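Local atomic coordinates of FeeM (Uncultured bacterium, PDB entry 2G0B), a protein that probably makes N-acyl amino acids such as N-dodecanoyl-tyrosine by transferring a fatty acyl group from an acyl carrier protein to the amino acid. Residues R18-R26 and E58-I66. Residues are numbered along the deposited sequence; the frame is centred on the assembly and turned at random.
Sequences RDAARRIVR and EVLYGTISI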
ATOM      1  N   ARG A  18     -13.044   6.025   7.509  1.00 40.21           N
ATOM      2  CA  ARG A  18     -12.145   4.922   7.783  1.00 40.19           C
ATOM      3  C   ARG A  18     -12.884   3.593   7.831  1.00 40.19           C
ATOM      4  O   ARG A  18     -12.325   2.552   7.464  1.00 40.24           O
ATOM      5  CB  ARG A  18     -11.399   5.165   9.081  1.00 40.23           C
ATOM      6  CG  ARG A  18     -10.134   5.938   8.890  1.00 40.30           C
ATOM      7  CD  ARG A  18      -9.103   5.691   9.957  1.00 41.05           C
ATOM      8  NE  ARG A  18      -9.532   6.225  11.251  1.00 41.61           N
ATOM      9  CZ  ARG A  18      -9.480   7.511  11.593  1.00 41.29           C
ATOM     10  NH1 ARG A  18      -9.006   8.418  10.741  1.00 41.17           N
ATOM     11  NH2 ARG A  18      -9.901   7.890  12.792  1.00 40.99           N
ATOM     12  N   ASP A  19     -14.139   3.634   8.285  1.00 40.09           N
ATOM     13  CA  ASP A  19     -15.014   2.463   8.284  1.00 40.15           C
ATOM     14  C   ASP A  19     -15.306   2.052   6.853  1.00 40.13           C
ATOM     15  O   ASP A  19     -15.338   0.858   6.532  1.00 40.10           O
ATOM     16  CB  ASP A  19     -16.344   2.782   8.980  1.00 40.21           C
ATOM     17  CG  ASP A  19     -16.258   2.715  10.496  1.00 40.28           C
ATOM     18  OD1 ASP A  19     -15.292   2.139  11.045  1.00 40.50           O
ATOM     19  OD2 ASP A  19     -17.135   3.216  11.223  1.00 40.46           O
ATOM     20  N   ALA A  20     -15.538   3.059   6.002  1.00 40.12           N
ATOM     21  CA  ALA A  20     -15.828   2.856   4.590  1.00 40.17           C
ATOM     22  C   ALA A  20     -14.609   2.325   3.861  1.00 40.14           C
ATOM     23  O   ALA A  20     -14.733   1.527   2.931  1.00 40.23           O
ATOM     24  CB  ALA A  20     -16.306   4.150   3.953  1.00 40.10           C
ATOM     25  N   ALA A  21     -13.432   2.775   4.288  1.00 40.10           N
ATOM     26  CA  ALA A  21     -12.177   2.288   3.741  1.00 40.05           C
ATOM     27  C   ALA A  21     -11.999   0.809   4.074  1.00 40.08           C
ATOM     28  O   ALA A  21     -11.670   0.015   3.200  1.00 40.18           O
ATOM     29  CB  ALA A  21     -11.020   3.105   4.264  1.00 39.94           C
ATOM     30  N   ARG A  22     -12.281   0.441   5.325  1.00 40.03           N
ATOM     31  CA  ARG A  22     -12.226  -0.956   5.761  1.00 40.06           C
ATOM     32  C   ARG A  22     -13.223  -1.834   5.009  1.00 40.07           C
ATOM     33  O   ARG A  22     -12.963  -3.004   4.764  1.00 40.05           O
ATOM     34  CB  ARG A  22     -12.484  -1.058   7.259  1.00 40.03           C
ATOM     35  CG  ARG A  22     -11.907  -2.312   7.893  1.00 40.22           C
ATOM     36  CD  ARG A  22     -12.246  -2.484   9.354  1.00 40.44           C
ATOM     37  NE  ARG A  22     -11.957  -1.268  10.102  1.00 40.80           N
ATOM     38  CZ  ARG A  22     -12.865  -0.564  10.765  1.00 40.76           C
ATOM     39  NH1 ARG A  22     -14.127  -0.965  10.799  1.00 40.62           N
ATOM     40  NH2 ARG A  22     -12.510   0.546  11.391  1.00 40.88           N
ATOM     41  N   ARG A  23     -14.363  -1.249   4.653  1.00 40.23           N
ATOM     42  CA  ARG A  23     -15.399  -1.939   3.897  1.00 40.16           C
ATOM     43  C   ARG A  23     -14.968  -2.269   2.481  1.00 40.18           C
ATOM     44  O   ARG A  23     -15.291  -3.341   1.968  1.00 40.21           O
ATOM     45  CB  ARG A  23     -16.650  -1.104   3.852  1.00 40.09           C
ATOM     46  CG  ARG A  23     -17.813  -1.802   4.383  1.00 40.27           C
ATOM     47  CD  ARG A  23     -18.790  -2.271   3.351  1.00 40.50           C
ATOM     48  NE  ARG A  23     -19.858  -3.021   4.002  1.00 41.21           N
ATOM     49  CZ  ARG A  23     -21.144  -2.934   3.690  1.00 40.90           C
ATOM     50  NH1 ARG A  23     -21.540  -2.146   2.706  1.00 40.78           N
ATOM     51  NH2 ARG A  23     -22.036  -3.655   4.360  1.00 40.66           N
ATOM     52  N   ILE A  24     -14.261  -1.337   1.843  1.00 40.05           N
ATOM     53  CA  ILE A  24     -13.729  -1.577   0.521  1.00 40.02           C
ATOM     54  C   ILE A  24     -12.729  -2.718   0.598  1.00 40.03           C
ATOM     55  O   ILE A  24     -12.849  -3.685  -0.145  1.00 40.05           O
ATOM     56  CB  ILE A  24     -13.101  -0.300  -0.075  1.00 39.96           C
ATOM     57  CG1 ILE A  24     -14.184   0.727  -0.355  1.00 40.12           C
ATOM     58  CG2 ILE A  24     -12.389  -0.606  -1.384  1.00 40.04           C
ATOM     59  CD1 ILE A  24     -13.699   2.123  -0.312  1.00 40.35           C
ATOM     60  N   VAL A  25     -11.812  -2.643   1.567  1.00 40.04           N
ATOM     61  CA  VAL A  25     -10.789  -3.679   1.764  1.00 40.08           C
ATOM     62  C   VAL A  25     -11.420  -5.038   2.017  1.00 40.16           C
ATOM     63  O   VAL A  25     -11.019  -6.027   1.428  1.00 40.26           O
ATOM     64  CB  VAL A  25      -9.805  -3.321   2.904  1.00 40.00           C
ATOM     65  CG1 VAL A  25      -8.761  -4.401   3.068  1.00 39.89           C
ATOM     66  CG2 VAL A  25      -9.117  -1.997   2.613  1.00 40.18           C
ATOM     67  N   ARG A  26     -12.459  -5.058   2.839  1.00 40.33           N
ATOM     68  CA  ARG A  26     -13.174  -6.282   3.157  1.00 40.31           C
ATOM     69  C   ARG A  26     -13.824  -6.918   1.936  1.00 40.36           C
ATOM     70  O   ARG A  26     -13.704  -8.122   1.720  1.00 40.41           O
ATOM     71  CB  ARG A  26     -14.226  -6.009   4.212  1.00 40.32           C
ATOM     72  CG  ARG A  26     -14.866  -7.243   4.774  1.00 40.54           C
ATOM     73  CD  ARG A  26     -16.212  -6.995   5.357  1.00 40.75           C
ATOM     74  NE  ARG A  26     -16.198  -7.147   6.806  1.00 41.70           N
ATOM     75  CZ  ARG A  26     -17.078  -6.571   7.634  1.00 41.84           C
ATOM     76  NH1 ARG A  26     -18.031  -5.783   7.144  1.00 41.51           N
ATOM     77  NH2 ARG A  26     -17.005  -6.783   8.958  1.00 41.43           N
ATOM     78  N   GLU A  58     -17.005  12.442  -4.154  1.00 40.20           N
ATOM     79  CA  GLU A  58     -17.392  12.300  -2.734  1.00 40.42           C
ATOM     80  C   GLU A  58     -17.799  10.906  -2.219  1.00 40.18           C
ATOM     81  O   GLU A  58     -17.936  10.729  -1.015  1.00 40.23           O
ATOM     82  CB  GLU A  58     -18.415  13.357  -2.305  1.00 40.53           C
ATOM     83  CG  GLU A  58     -17.773  14.620  -1.774  1.00 41.44           C
ATOM     84  CD  GLU A  58     -18.703  15.790  -1.864  1.00 43.10           C
ATOM     85  OE1 GLU A  58     -19.641  15.733  -2.694  1.00 44.53           O
ATOM     86  OE2 GLU A  58     -18.517  16.767  -1.102  1.00 43.74           O
ATOM     87  N   VAL A  59     -18.012   9.934  -3.106  1.00 40.10           N
ATOM     88  CA  VAL A  59     -18.116   8.552  -2.635  1.00 40.02           C
ATOM     89  C   VAL A  59     -16.766   7.883  -2.724  1.00 39.97           C
ATOM     90  O   VAL A  59     -16.050   8.043  -3.701  1.00 39.98           O
ATOM     91  CB  VAL A  59     -19.266   7.698  -3.291  1.00 39.92           C
ATOM     92  CG1 VAL A  59     -20.418   8.564  -3.712  1.00 40.21           C
ATOM     93  CG2 VAL A  59     -18.768   6.871  -4.438  1.00 40.31           C
ATOM     94  N   LEU A  60     -16.396   7.200  -1.650  1.00 40.00           N
ATOM     95  CA  LEU A  60     -15.089   6.582  -1.535  1.00 39.90           C
ATOM     96  C   LEU A  60     -15.063   5.306  -2.314  1.00 39.83           C
ATOM     97  O   LEU A  60     -15.932   4.448  -2.136  1.00 39.80           O
ATOM     98  CB  LEU A  60     -14.771   6.311  -0.065  1.00 39.98           C
ATOM     99  CG  LEU A  60     -13.402   5.752   0.304  1.00 39.94           C
ATOM    100  CD1 LEU A  60     -12.348   6.802   0.160  1.00 40.22           C
ATOM    101  CD2 LEU A  60     -13.430   5.240   1.707  1.00 40.12           C
ATOM    102  N   TYR A  61     -14.073   5.172  -3.191  1.00 39.80           N
ATOM    103  CA  TYR A  61     -13.952   3.963  -3.986  1.00 39.94           C
ATOM    104  C   TYR A  61     -12.629   3.245  -3.848  1.00 40.02           C
ATOM    105  O   TYR A  61     -12.516   2.082  -4.222  1.00 40.12           O
ATOM    106  CB  TYR A  61     -14.317   4.206  -5.461  1.00 39.98           C
ATOM    107  CG  TYR A  61     -13.324   4.994  -6.297  1.00 40.12           C
ATOM    108  CD1 TYR A  61     -12.346   4.343  -7.057  1.00 40.00           C
ATOM    109  CD2 TYR A  61     -13.426   6.384  -6.408  1.00 40.12           C
ATOM    110  CE1 TYR A  61     -11.464   5.059  -7.864  1.00 40.12           C
ATOM    111  CE2 TYR A  61     -12.551   7.114  -7.217  1.00 40.07           C
ATOM    112  CZ  TYR A  61     -11.575   6.444  -7.944  1.00 40.30           C
ATOM    113  OH  TYR A  61     -10.700   7.143  -8.737  1.00 40.28           O
ATOM    114  N   GLY A  62     -11.636   3.917  -3.288  1.00 40.04           N
ATOM    115  CA  GLY A  62     -10.317   3.331  -3.177  1.00 39.98           C
ATOM    116  C   GLY A  62      -9.583   3.829  -1.975  1.00 40.01           C
ATOM    117  O   GLY A  62      -9.802   4.945  -1.531  1.00 40.17           O
ATOM    118  N   THR A  63      -8.701   3.000  -1.440  1.00 40.08           N
ATOM    119  CA  THR A  63      -7.975   3.347  -0.228  1.00 40.00           C
ATOM    120  C   THR A  63      -6.593   2.722  -0.191  1.00 39.98           C
ATOM    121  O   THR A  63      -6.353   1.692  -0.814  1.00 40.05           O
ATOM    122  CB  THR A  63      -8.788   2.951   1.022  1.00 40.00           C
ATOM    123  OG1 THR A  63      -7.976   3.105   2.185  1.00 40.66           O
ATOM    124  CG2 THR A  63      -9.122   1.465   1.024  1.00 39.81           C
ATOM    125  N   ILE A  64      -5.680   3.382   0.513  1.00 40.00           N
ATOM    126  CA  ILE A  64      -4.334   2.857   0.757  1.00 40.00           C
ATOM    127  C   ILE A  64      -3.825   3.394   2.087  1.00 39.97           C
ATOM    128  O   ILE A  64      -4.099   4.531   2.446  1.00 40.03           O
ATOM    129  CB  ILE A  64      -3.349   3.208  -0.434  1.00 39.93           C
ATOM    130  CG1 ILE A  64      -2.120   2.302  -0.412  1.00 39.83           C
ATOM    131  CG2 ILE A  64      -2.936   4.682  -0.419  1.00 40.03           C
ATOM    132  CD1 ILE A  64      -1.413   2.191  -1.749  1.00 39.64           C
ATOM    133  N   SER A  65      -3.138   2.557   2.844  1.00 40.06           N
ATOM    134  CA  SER A  65      -2.558   3.000   4.105  1.00 40.16           C
ATOM    135  C   SER A  65      -1.051   2.783   4.157  1.00 40.16           C
ATOM    136  O   SER A  65      -0.483   2.067   3.340  1.00 40.19           O
ATOM    137  CB  SER A  65      -3.233   2.314   5.295  1.00 40.20           C
ATOM    138  OG  SER A  65      -4.639   2.450   5.249  1.00 40.35           O
ATOM    139  N   ILE A  66      -0.413   3.423   5.122  1.00 40.24           N
ATOM    140  CA  ILE A  66       1.013   3.265   5.345  1.00 40.39           C
ATOM    141  C   ILE A  66       1.283   3.158   6.850  1.00 40.41           C
ATOM    142  O   ILE A  66       0.765   3.953   7.629  1.00 40.51           O
ATOM    143  CB  ILE A  66       1.807   4.444   4.690  1.00 40.43           C
ATOM    144  CG1 ILE A  66       3.234   4.512   5.226  1.00 40.73           C
ATOM    145  CG2 ILE A  66       1.101   5.775   4.890  1.00 40.31           C
ATOM    146  CD1 ILE A  66       4.237   4.974   4.191  1.00 41.17           C
TER
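Ile24 lies over the strand between Leu60 and Thr63. Its CB is 4.5 Å from Thr63 CG2, a loose contact. CG2 of Ile24 comes 3.9 Å from Tyr61 O. CG1 is the branch that carries the chain onward, set beside the backbone N and anti to the carbonyl carbon (chi1 -68°). With the chain extended beyond it, CD1 is carried to Leu60, where it packs 3.7 Å from Leu60 CG. Ile24 CD1 also rests on the peptide that joins Tyr61 to Gly62, 4.0 Å from Gly62 N. The two side chains, Ile24 and Leu60, cross obliquely.

Helix 15-31 covers one face of the mixed sheet, as in the acetyltransferase (GNAT) superfamily. The segment 18-26 runs almost at right angles to 59-66, with 89° between their axes. Tyr61 and Gly62 form a classic beta bulge opposite Leu54. Leu60 and Thr63, three residues apart, therefore both direct their CB at the helix, while that of Tyr61 points away.

Leu60 CD2 reaches past Ile24 to the preceding turn of the helix and meets Ala20 CB at 3.8 Å. It also approaches the backbone N of Ala21. Thr63 holds the other end of the contact. OG1 of Thr63 is anti to the backbone N (chi1 171°), which places CG2 between the backbone N and the carbonyl carbon. From there Thr63 CG2 touches Val25 CG2 at 3.8 Å, the two side chains lying about perpendicular. Ala21 CB lies against Thr63 OG1 at 3.7 Å, but that hydroxyl gives its hydrogen bond to Phe52 O on the adjacent strand. On the opposite face of the sheet, Ile64 packs on helix 121-133 and touches the bound N-dodecanoyl-L-tyrosine.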